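Local atomic coordinates of pathogenicity island protein (Staphylococcus aureus subsp. aureus, PDB entry 3HL6), a protein that is of unknown function but is probably encoded on a pathogenicity island, a mobile stretch of the bacterial genome. Residues S147-D151 with V152-I156. Residues are numbered along the deposited sequence; the frame is centred on the assembly and turned at random.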
loop_
_atom_site.group_PDB
_atom_site.type_symbol
_atom_site.label_atom_id
_atom_site.label_comp_id
_atom_site.label_asym_id
_atom_site.label_seq_id
_atom_site.Cartn_x
_atom_site.Cartn_y
_atom_site.Cartn_z
ATOM N N SER B 147 15.243 9.094 -11.947
ATOM C CA SER B 147 15.937 9.964 -12.893
ATOM C C SER B 147 15.608 9.628 -14.358
ATOM O O SER B 147 14.696 8.843 -14.648
ATOM C CB SER B 147 17.460 9.927 -12.654
ATOM O OG SER B 147 18.047 8.737 -13.173
ATOM N N SER B 148 16.374 10.229 -15.265
ATOM C CA SER B 148 16.180 10.073 -16.704
ATOM C C SER B 148 16.853 8.805 -17.275
ATOM O O SER B 148 18.033 8.559 -17.034
ATOM C CB SER B 148 16.712 11.318 -17.404
ATOM O OG SER B 148 17.480 10.951 -18.530
ATOM N N ASN B 149 16.110 7.988 -18.020
ATOM C CA ASN B 149 16.501 6.574 -18.129
ATOM C C ASN B 149 16.936 6.008 -19.496
ATOM O O ASN B 149 17.914 5.255 -19.561
ATOM C CB ASN B 149 15.473 5.652 -17.481
ATOM C CG ASN B 149 15.996 4.237 -17.347
ATOM O OD1 ASN B 149 16.771 3.787 -18.199
ATOM N ND2 ASN B 149 15.583 3.523 -16.271
ATOM N N THR B 150 16.220 6.327 -20.584
ATOM C CA THR B 150 16.623 5.785 -21.908
ATOM C C THR B 150 16.476 4.258 -22.107
ATOM O O THR B 150 16.635 3.755 -23.218
ATOM C CB THR B 150 18.058 6.254 -22.275
ATOM O OG1 THR B 150 18.035 7.666 -22.533
ATOM C CG2 THR B 150 18.592 5.527 -23.503
ATOM N N ASP B 151 16.171 3.535 -21.026
ATOM C CA ASP B 151 15.889 2.097 -21.070
ATOM C C ASP B 151 14.394 1.826 -21.271
ATOM O O ASP B 151 13.576 2.083 -20.392
ATOM C CB ASP B 151 16.368 1.458 -19.772
ATOM C CG ASP B 151 16.254 -0.040 -19.780
ATOM O OD1 ASP B 151 15.862 -0.623 -20.809
ATOM O OD2 ASP B 151 16.555 -0.647 -18.740
ATOM N N VAL B 152 14.044 1.303 -22.437
ATOM C CA VAL B 152 12.643 1.175 -22.821
ATOM C C VAL B 152 11.831 0.322 -21.835
ATOM O O VAL B 152 10.719 0.701 -21.453
ATOM C CB VAL B 152 12.509 0.637 -24.263
ATOM C CG1 VAL B 152 11.132 0.032 -24.511
ATOM C CG2 VAL B 152 12.773 1.747 -25.242
ATOM N N ILE B 153 12.390 -0.819 -21.426
ATOM C CA ILE B 153 11.664 -1.752 -20.573
ATOM C C ILE B 153 11.423 -1.136 -19.210
ATOM O O ILE B 153 10.318 -1.246 -18.673
ATOM C CB ILE B 153 12.412 -3.087 -20.388
ATOM C CG1 ILE B 153 12.811 -3.698 -21.736
ATOM C CG2 ILE B 153 11.566 -4.066 -19.620
ATOM C CD1 ILE B 153 11.733 -4.531 -22.366
ATOM N N ALA B 154 12.449 -0.489 -18.649
ATOM C CA ALA B 154 12.355 0.138 -17.334
ATOM C C ALA B 154 11.266 1.185 -17.345
ATOM O O ALA B 154 10.460 1.273 -16.444
ATOM C CB ALA B 154 13.681 0.787 -16.956
ATOM N N ASN B 155 11.271 2.003 -18.381
ATOM C CA ASN B 155 10.248 3.007 -18.582
ATOM C C ASN B 155 8.821 2.436 -18.640
ATOM O O ASN B 155 7.928 2.894 -17.947
ATOM C CB ASN B 155 10.571 3.747 -19.869
ATOM C CG ASN B 155 11.413 4.939 -19.623
ATOM O OD1 ASN B 155 10.982 5.832 -18.896
ATOM N ND2 ASN B 155 12.646 4.975 -20.190
ATOM N N ILE B 156 8.630 1.432 -19.478
ATOM C CA ILE B 156 7.340 0.776 -19.591
ATOM C C ILE B 156 6.898 0.174 -18.255
ATOM O O ILE B 156 5.717 0.275 -17.865
ATOM C CB ILE B 156 7.333 -0.242 -20.734
ATOM C CG1 ILE B 156 7.454 0.518 -22.056
ATOM C CG2 ILE B 156 6.039 -1.003 -20.733
ATOM C CD1 ILE B 156 7.848 -0.321 -23.235
#
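The A154 methyl lies against two flat groups. It stands over one face of the D151 carboxylate, CB to CG 3.9 Å, and lies obliquely off one face of the N149 amide at its nitrogen end, CB to ND2 3.4 Å. With CG anti to the backbone N (chi1 -174°), D151 carries its carboxylate to this methyl, OD2 being the nearer oxygen, whereas D151 OD1 comes 3.1 Å from V152 N, at an angle too poor for a hydrogen bond. The N155 amide addresses D151 O from its nitrogen end, the oxygen lying tilted from the amide plane; this ND2 to D151 O bond is weak, 3.0 Å with an N-H...O angle of 134°. The stronger grip on D151 O is from N155 N, nearly straight at 171° over 3.1 Å, the first i to i+4 bond of a helix with D151 at its N-cap position. Before it, D151 N donates to N149 OD1 as in an Asx turn, although that oxygen's place is doubtful. Residues 147-151, the last part of the loop after helix 112-121, lead into helix 152-163: T150 rests on Y113 and Y116 of helix 112-121, N155 meets F114 of that helix, and V152 and I156 pack on V184 of helix 171-184.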